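Local coordinates for protein glycine oxidase (Bacillus cereus ATCC 14579, PDB 7CYX) that probably oxidises glycine with molecular oxygen to glyoxylate, hydrogen peroxide and ammonium, using bound FAD, in the pathway to thiamine diphosphate, at residues R70-F73 with P74-A78; K274-P278 with E279-S283; I338-S341 with P342-G345. All blocks are in the same frame, centred on the assembly; numbering follows the deposited sequence.

Contact 1: R70-F73 with P74-A78; sequences RAIF and PQLAA
Ile72 and Leu76 meet where a type I beta turn, Arg70 to Phe73, passes into the first turn of helix 73-84. The turn links this helix to helix 61-70. Its own closing bond, from Phe73 N to Arg70 O, is weak. The helix bonds begin at the carbonyls of Ile72 and Phe73. Leu76 N donates to Ile72 O at 3.0 Å. Ala77 N donates to Phe73 O at 3.1 Å. Pro74 has no N-H to give, so it cannot bond to Arg70 O, four residues back, whose carbonyl approaches its CD instead. Pro74 CD also lies 3.4 Å from Ala71 O. The Arg70 guanidinium meets the same CD loosely, with its edge. That guanidinium is satisfied elsewhere: NH1 is hydrogen-bonded to Tyr90 OH, weakly to Lys149 O, and forms a long, weak ion pair with Glu92. The Phe73 side chain touches Leu50 and Leu158, and its nearest atom is about 7 Å from the bound FAD. On the outer side Gln75 runs alongside Ile72. The Ile72 branch that faces the helix is CG2, set opposite the backbone N by a chi1 of -70°, and it rests 4.0 Å from CB of Leu76.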
loop_
_atom_site.group_PDB
_atom_site.type_symbol
_atom_site.label_atom_id
_atom_site.label_comp_id
_atom_site.label_asym_id
_atom_site.label_seq_id
_atom_site.Cartn_x
_atom_site.Cartn_y
_atom_site.Cartn_z
ATOM N N ARG A 70 20.060 7.256 5.398
ATOM C CA ARG A 70 19.735 5.876 5.758
ATOM C C ARG A 70 19.107 5.800 7.158
ATOM O O ARG A 70 18.122 5.115 7.371
ATOM C CB ARG A 70 21.013 5.031 5.710
ATOM C CG ARG A 70 20.822 3.566 6.071
ATOM C CD ARG A 70 19.922 2.833 5.088
ATOM N NE ARG A 70 19.511 1.525 5.581
ATOM C CZ ARG A 70 18.537 1.318 6.463
ATOM N NH1 ARG A 70 18.182 0.080 6.765
ATOM N NH2 ARG A 70 17.924 2.341 7.036
ATOM N N ALA A 71 19.692 6.535 8.101
ATOM C CA ALA A 71 19.373 6.445 9.507
ATOM C C ALA A 71 18.035 7.129 9.809
ATOM O O ALA A 71 17.455 6.845 10.849
ATOM C CB ALA A 71 20.497 7.053 10.320
ATOM N N ILE A 72 17.574 8.028 8.924
ATOM C CA ILE A 72 16.313 8.779 9.117
ATOM C C ILE A 72 15.118 7.878 8.790
ATOM O O ILE A 72 14.004 8.152 9.218
ATOM C CB ILE A 72 16.310 10.055 8.256
ATOM C CG1 ILE A 72 17.321 11.077 8.781
ATOM C CG2 ILE A 72 14.914 10.666 8.110
ATOM C CD1 ILE A 72 17.640 12.179 7.794
ATOM N N PHE A 73 15.351 6.792 8.050
ATOM C CA PHE A 73 14.246 6.056 7.401
ATOM C C PHE A 73 13.331 5.371 8.414
ATOM O O PHE A 73 12.124 5.347 8.197
ATOM C CB PHE A 73 14.777 5.050 6.380
ATOM C CG PHE A 73 14.827 5.602 4.981
ATOM C CD1 PHE A 73 13.673 5.720 4.228
ATOM C CD2 PHE A 73 16.019 6.022 4.427
ATOM C CE1 PHE A 73 13.712 6.232 2.945
ATOM C CE2 PHE A 73 16.054 6.539 3.140
ATOM C CZ PHE A 73 14.904 6.638 2.402
ATOM N N PRO A 74 13.844 4.735 9.497
ATOM C CA PRO A 74 12.978 4.075 10.479
ATOM C C PRO A 74 11.940 5.025 11.098
ATOM O O PRO A 74 10.758 4.742 11.004
ATOM C CB PRO A 74 13.960 3.503 11.519
ATOM C CG PRO A 74 15.247 3.330 10.740
ATOM C CD PRO A 74 15.268 4.509 9.781
ATOM N N GLN A 75 12.374 6.158 11.656
ATOM C CA GLN A 75 11.445 7.130 12.290
ATOM C C GLN A 75 10.562 7.802 11.218
ATOM O O GLN A 75 9.364 8.007 11.452
ATOM C CB GLN A 75 12.206 8.130 13.173
ATOM C CG GLN A 75 11.629 9.547 13.205
ATOM C CD GLN A 75 12.211 10.478 12.155
ATOM O OE1 GLN A 75 13.419 10.493 11.899
ATOM N NE2 GLN A 75 11.355 11.288 11.538
ATOM N N LEU A 76 11.139 8.150 10.061
ATOM C CA LEU A 76 10.394 8.838 8.988
ATOM C C LEU A 76 9.164 8.015 8.597
ATOM O O LEU A 76 8.057 8.560 8.495
ATOM C CB LEU A 76 11.300 9.041 7.772
ATOM C CG LEU A 76 10.626 9.670 6.553
ATOM C CD1 LEU A 76 9.980 11.008 6.910
ATOM C CD2 LEU A 76 11.630 9.837 5.418
ATOM N N ALA A 77 9.389 6.706 8.403
ATOM C CA ALA A 77 8.379 5.740 8.014
ATOM C C ALA A 77 7.186 5.767 8.984
ATOM O O ALA A 77 6.044 5.913 8.551
ATOM C CB ALA A 77 8.997 4.364 7.952
ATOM N N ALA A 78 7.476 5.603 10.283
ATOM C CA ALA A 78 6.469 5.567 11.365
ATOM C C ALA A 78 5.634 6.843 11.348
ATOM O O ALA A 78 4.410 6.766 11.435
ATOM C CB ALA A 78 7.128 5.393 12.715
#

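Contact 2: K274-P278 with E279-S283; sequences KTVQP and ESITS
The chain runs extended through Thr275, Val276 and Gln277, then turns into helix 278-291 at Pro278. Gln277 is the N-cap residue. Its carbonyl oxygen, Gln277 O, receives Ile281 N at 3.3 Å, and a weaker, bent bond from Ser280 N. One residue on, Pro278 O accepts twice from Thr282. Thr282 N lies 2.8 Å from Pro278 O. Thr282 OG1 lies 3.1 Å from Pro278 O, above the carbonyl plane and 54° out of it. A chi1 of -53° puts that hydroxyl beside the backbone N of Thr282, so both donors reach one oxygen. Among the side chains, Val276 and Ile281 cross at about a right angle, with CG1 of each 3.7 Å apart. Both also pack on Thr303 of strand 299-311. The Gln277 amide is turned back along the loop, and Gln277 NE2 gives a straight bond to Thr275 OG1 at 3.0 Å. Its OE1 takes a hydrogen bond from Lys229. Glu231 accepts from both Gln277 N and Ser280 OG, which ties the helix start to strand 225-236. The arrangement is a helix N-terminus with proline at N1 and a hydrophobic staple between Val276 (N') and Ile281 (N4).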
loop_
_atom_site.group_PDB
_atom_site.type_symbol
_atom_site.label_atom_id
_atom_site.label_comp_id
_atom_site.label_asym_id
_atom_site.label_seq_id
_atom_site.Cartn_x
_atom_site.Cartn_y
_atom_site.Cartn_z
ATOM N N LYS A 274 10.156 5.532 -22.861
ATOM C CA LYS A 274 9.633 4.709 -21.758
ATOM C C LYS A 274 9.057 3.355 -22.233
ATOM O O LYS A 274 8.424 2.690 -21.443
ATOM C CB LYS A 274 8.519 5.433 -21.003
ATOM C CG LYS A 274 8.782 6.877 -20.570
ATOM C CD LYS A 274 9.119 7.103 -19.097
ATOM C CE LYS A 274 8.162 6.469 -18.107
ATOM N NZ LYS A 274 7.240 7.460 -17.505
ATOM N N THR A 275 9.236 2.959 -23.505
ATOM C CA THR A 275 8.910 1.598 -23.993
ATOM C C THR A 275 9.963 0.595 -23.507
ATOM O O THR A 275 11.080 0.968 -23.253
ATOM C CB THR A 275 8.886 1.498 -25.532
ATOM O OG1 THR A 275 10.194 1.745 -26.082
ATOM C CG2 THR A 275 7.902 2.446 -26.193
ATOM N N VAL A 276 9.621 -0.693 -23.532
ATOM C CA VAL A 276 10.473 -1.767 -23.116
ATOM C C VAL A 276 10.732 -2.655 -24.336
ATOM O O VAL A 276 9.800 -3.177 -24.934
ATOM C CB VAL A 276 9.814 -2.569 -21.970
ATOM C CG1 VAL A 276 10.633 -3.778 -21.549
ATOM C CG2 VAL A 276 9.497 -1.692 -20.763
ATOM N N GLN A 277 12.009 -2.852 -24.664
ATOM C CA GLN A 277 12.402 -3.688 -25.791
ATOM C C GLN A 277 12.387 -5.138 -25.345
ATOM O O GLN A 277 12.767 -5.446 -24.221
ATOM C CB GLN A 277 13.779 -3.296 -26.323
ATOM C CG GLN A 277 13.733 -2.087 -27.230
ATOM C CD GLN A 277 13.072 -0.914 -26.564
ATOM O OE1 GLN A 277 13.664 -0.255 -25.716
ATOM N NE2 GLN A 277 11.842 -0.628 -26.967
ATOM N N PRO A 278 11.882 -6.065 -26.183
ATOM C CA PRO A 278 11.949 -7.487 -25.873
ATOM C C PRO A 278 13.303 -7.982 -25.358
ATOM O O PRO A 278 13.338 -8.703 -24.365
ATOM C CB PRO A 278 11.604 -8.091 -27.243
ATOM C CG PRO A 278 10.535 -7.167 -27.757
ATOM C CD PRO A 278 11.090 -5.804 -27.398
ATOM N N GLU A 279 14.376 -7.618 -26.062
ATOM C CA GLU A 279 15.750 -8.050 -25.787
ATOM C C GLU A 279 16.095 -7.773 -24.319
ATOM O O GLU A 279 16.746 -8.586 -23.687
ATOM C CB GLU A 279 16.708 -7.333 -26.744
ATOM C CG GLU A 279 18.193 -7.452 -26.411
ATOM C CD GLU A 279 19.119 -6.972 -27.534
ATOM O OE1 GLU A 279 19.827 -7.830 -28.110
ATOM O OE2 GLU A 279 19.145 -5.740 -27.850
ATOM N N SER A 280 15.680 -6.606 -23.812
ATOM C CA SER A 280 15.868 -6.220 -22.422
ATOM C C SER A 280 15.094 -7.183 -21.517
ATOM O O SER A 280 15.635 -7.676 -20.527
ATOM C CB SER A 280 15.424 -4.808 -22.188
ATOM O OG SER A 280 16.292 -3.892 -22.828
ATOM N N ILE A 281 13.832 -7.468 -21.879
ATOM C CA ILE A 281 13.016 -8.390 -21.093
ATOM C C ILE A 281 13.739 -9.743 -21.001
ATOM O O ILE A 281 13.803 -10.334 -19.926
ATOM C CB ILE A 281 11.594 -8.561 -21.660
ATOM C CG1 ILE A 281 10.654 -7.427 -21.248
ATOM C CG2 ILE A 281 11.026 -9.902 -21.260
ATOM C CD1 ILE A 281 9.259 -7.522 -21.850
ATOM N N THR A 282 14.232 -10.229 -22.150
ATOM C CA THR A 282 14.866 -11.553 -22.302
ATOM C C THR A 282 16.205 -11.590 -21.565
ATOM O O THR A 282 16.559 -12.582 -20.936
ATOM C CB THR A 282 15.202 -11.873 -23.767
ATOM O OG1 THR A 282 14.040 -11.713 -24.568
ATOM C CG2 THR A 282 15.751 -13.271 -23.942
ATOM N N SER A 283 16.983 -10.528 -21.752
ATOM C CA SER A 283 18.272 -10.397 -21.131
ATOM C C SER A 283 18.112 -10.393 -19.599
ATOM O O SER A 283 18.838 -11.099 -18.877
ATOM C CB SER A 283 18.964 -9.173 -21.659
ATOM O OG SER A 283 20.256 -9.038 -21.104
#

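Contact 3: I338-S341 with P342-G345; sequences ILLS and PISG. With FAD (flavin-adenine dinucleotide), chain C.
Leu340 and Ile343 lie side by side and point the same way, with Leu340 CD2 4.1 Å from Ile343 CG2. The chi1 of Ile343, -169°, places CG2 between its backbone N and carbonyl carbon. From there CG2 also sits close to the carbonyl oxygen of Leu340. Ser344 approaches that oxygen from another direction. Ser344 N bonds to Leu340 O at 2.9 Å, while Ser344 OG donates to Leu340 O at 2.7 Å from above the carbonyl plane. The same hydroxyl is hydrogen-bonded to His333 NE2, so it is held by both neighbours. The next bond of the helix runs from Gly345 N to Ser341 O, which also receives the hydroxyl of Ser18.

This is the start of helix 341-352, entered through a type I beta turn from Ile338 to Ser341, in the FAD-binding part of a D-amino acid oxidase-type fold. Ser341 folds its side chain back over the turn. With a chi1 of 54°, Ser341 OG reaches Ile338 O at 2.8 Å, in the carbonyl plane and on a lone pair. Ser341 N binds the same oxygen, so backbone and hydroxyl of one residue close the turn together. Pro342 follows, its CD packed against Ser341 OG and the carbonyls of Ile338 and Leu339.

At the head of the turn two successive amides reach O2 of FAD. Leu339 N gives FAD O2 a nearly straight bond of 3.0 Å, at 172°. Ile338 N adds a weak, bent one to the same oxygen. The side chain of Ile338 lies against the pyrimidine end of the flavin, with CG1 3.4 Å from FAD N1.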
loop_
_atom_site.group_PDB
_atom_site.type_symbol
_atom_site.label_atom_id
_atom_site.label_comp_id
_atom_site.label_asym_id
_atom_site.label_seq_id
_atom_site.Cartn_x
_atom_site.Cartn_y
_atom_site.Cartn_z
ATOM N N ILE A 338 16.258 7.714 -4.043
ATOM C CA ILE A 338 15.321 7.200 -3.030
ATOM C C ILE A 338 16.038 7.223 -1.674
ATOM O O ILE A 338 15.608 7.894 -0.736
ATOM C CB ILE A 338 14.762 5.805 -3.365
ATOM C CG1 ILE A 338 14.290 5.682 -4.819
ATOM C CG2 ILE A 338 13.644 5.466 -2.394
ATOM C CD1 ILE A 338 13.212 6.657 -5.190
ATOM N N LEU A 339 17.179 6.550 -1.628
ATOM C CA LEU A 339 18.072 6.550 -0.480
ATOM C C LEU A 339 18.257 7.969 0.086
ATOM O O LEU A 339 18.132 8.173 1.279
ATOM C CB LEU A 339 19.406 5.948 -0.920
ATOM C CG LEU A 339 20.528 6.048 0.112
ATOM C CD1 LEU A 339 20.050 5.627 1.492
ATOM C CD2 LEU A 339 21.719 5.215 -0.316
ATOM N N LEU A 340 18.542 8.939 -0.780
ATOM C CA LEU A 340 18.967 10.258 -0.330
ATOM C C LEU A 340 17.783 11.230 -0.214
ATOM O O LEU A 340 17.988 12.383 0.125
ATOM C CB LEU A 340 19.994 10.832 -1.307
ATOM C CG LEU A 340 21.305 10.067 -1.483
ATOM C CD1 LEU A 340 22.081 10.637 -2.673
ATOM C CD2 LEU A 340 22.172 10.133 -0.236
ATOM N N SER A 341 16.550 10.785 -0.481
ATOM C CA SER A 341 15.456 11.717 -0.501
ATOM C C SER A 341 15.309 12.373 0.869
ATOM O O SER A 341 15.252 13.604 0.924
ATOM C CB SER A 341 14.158 11.132 -1.036
ATOM O OG SER A 341 13.764 9.956 -0.363
ATOM N N PRO A 342 15.283 11.620 2.002
ATOM C CA PRO A 342 15.158 12.230 3.330
ATOM C C PRO A 342 16.251 13.264 3.645
ATOM O O PRO A 342 15.914 14.399 3.973
ATOM C CB PRO A 342 15.224 11.044 4.304
ATOM C CG PRO A 342 14.738 9.889 3.466
ATOM C CD PRO A 342 15.327 10.154 2.093
ATOM N N ILE A 343 17.538 12.901 3.489
ATOM C CA ILE A 343 18.624 13.875 3.765
ATOM C C ILE A 343 18.493 15.095 2.843
ATOM O O ILE A 343 18.807 16.215 3.262
ATOM C CB ILE A 343 20.029 13.247 3.693
ATOM C CG1 ILE A 343 21.085 14.209 4.244
ATOM C CG2 ILE A 343 20.376 12.798 2.283
ATOM C CD1 ILE A 343 20.729 14.837 5.579
ATOM N N SER A 344 17.996 14.899 1.613
ATOM C CA SER A 344 17.900 15.993 0.634
ATOM C C SER A 344 16.831 17.013 1.049
ATOM O O SER A 344 17.034 18.229 0.950
ATOM C CB SER A 344 17.628 15.465 -0.757
ATOM O OG SER A 344 18.708 14.658 -1.200
ATOM N N GLY A 345 15.671 16.507 1.475
ATOM C CA GLY A 345 14.576 17.353 1.910
ATOM C C GLY A 345 14.927 18.125 3.166
ATOM O O GLY A 345 14.673 19.347 3.259
HETATM P PA FAD C . 11.510 12.162 -10.810
HETATM O O1A FAD C . 10.862 11.132 -9.973
HETATM O O2A FAD C . 11.662 11.852 -12.272
HETATM O O5B FAD C . 10.736 13.505 -10.544
HETATM C C5B FAD C . 10.860 14.564 -11.435
HETATM C C4B FAD C . 9.456 15.081 -11.598
HETATM O O4B FAD C . 9.534 16.408 -12.084
HETATM C C3B FAD C . 8.664 14.292 -12.617
HETATM O O3B FAD C . 7.476 13.809 -11.952
HETATM C C2B FAD C . 8.311 15.278 -13.727
HETATM O O2B FAD C . 6.934 15.164 -14.112
HETATM C C1B FAD C . 8.486 16.599 -13.040
HETATM N N9A FAD C . 8.844 17.724 -13.900
HETATM C C8A FAD C . 9.926 17.785 -14.702
HETATM N N7A FAD C . 9.967 18.971 -15.339
HETATM C C5A FAD C . 8.925 19.694 -14.899
HETATM C C6A FAD C . 8.415 21.034 -15.177
HETATM N N6A FAD C . 9.087 21.791 -16.072
HETATM N N1A FAD C . 7.270 21.427 -14.558
HETATM C C2A FAD C . 6.638 20.611 -13.705
HETATM N N3A FAD C . 7.052 19.359 -13.404
HETATM C C4A FAD C . 8.181 18.870 -13.955
HETATM N N1 FAD C . 17.205 4.899 -6.317
HETATM C C2 FAD C . 17.543 4.327 -5.117
HETATM O O2 FAD C . 17.838 5.132 -4.201
HETATM N N3 FAD C . 17.554 2.986 -4.921
HETATM C C4 FAD C . 17.178 2.150 -5.914
HETATM O O4 FAD C . 17.125 0.900 -5.777
HETATM C C4X FAD C . 16.828 2.720 -7.240
HETATM N N5 FAD C . 16.494 1.944 -8.278
HETATM C C5X FAD C . 16.156 2.487 -9.464
HETATM C C6 FAD C . 15.784 1.655 -10.506
HETATM C C7 FAD C . 15.445 2.194 -11.735
HETATM C C7M FAD C . 15.053 1.287 -12.888
HETATM C C8 FAD C . 15.449 3.639 -11.933
HETATM C C8M FAD C . 15.061 4.257 -13.269
HETATM C C9 FAD C . 15.808 4.451 -10.906
HETATM C C9A FAD C . 16.161 3.949 -9.674
HETATM N N10 FAD C . 16.501 4.796 -8.611
HETATM C C10 FAD C . 16.859 4.183 -7.388
HETATM C "C1'" FAD C . 16.636 6.253 -8.742
HETATM C "C2'" FAD C . 15.480 7.128 -8.375
HETATM O "O2'" FAD C . 14.351 6.714 -9.163
HETATM C "C3'" FAD C . 15.867 8.556 -8.713
HETATM O "O3'" FAD C . 17.253 8.854 -8.371
HETATM C "C4'" FAD C . 14.810 9.471 -8.083
HETATM O "O4'" FAD C . 13.490 8.998 -8.402
HETATM C "C5'" FAD C . 14.872 10.880 -8.609
HETATM O "O5'" FAD C . 13.716 11.548 -8.138
HETATM P P FAD C . 13.338 12.975 -8.736
HETATM O O1P FAD C . 14.551 13.822 -8.870
HETATM O O2P FAD C . 12.130 13.459 -7.980
HETATM O O3P FAD C . 12.997 12.505 -10.253
#

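In the fold
Along the chain the order is contact 1, contact 2, contact 3, and each is the entry to a helix: 73-84, 278-291 and 341-352. Contacts 1 and 3 are neighbours, with centres 11 Å apart. They touch where Phe73 and Leu76 pack on Pro342, and Phe73 CE2 lies 3.2 Å from Leu339 O. The turn whose amides bind FAD O2 therefore packs against the start of helix 73-84. Contact 2 stands apart, its centre about 35 Å from contact 1 and 30 Å from contact 3. It lies at the surface, beside strands 225-236, 260-269 and 299-311 of the eight-stranded sheet, away from the annotated FAD-binding residues.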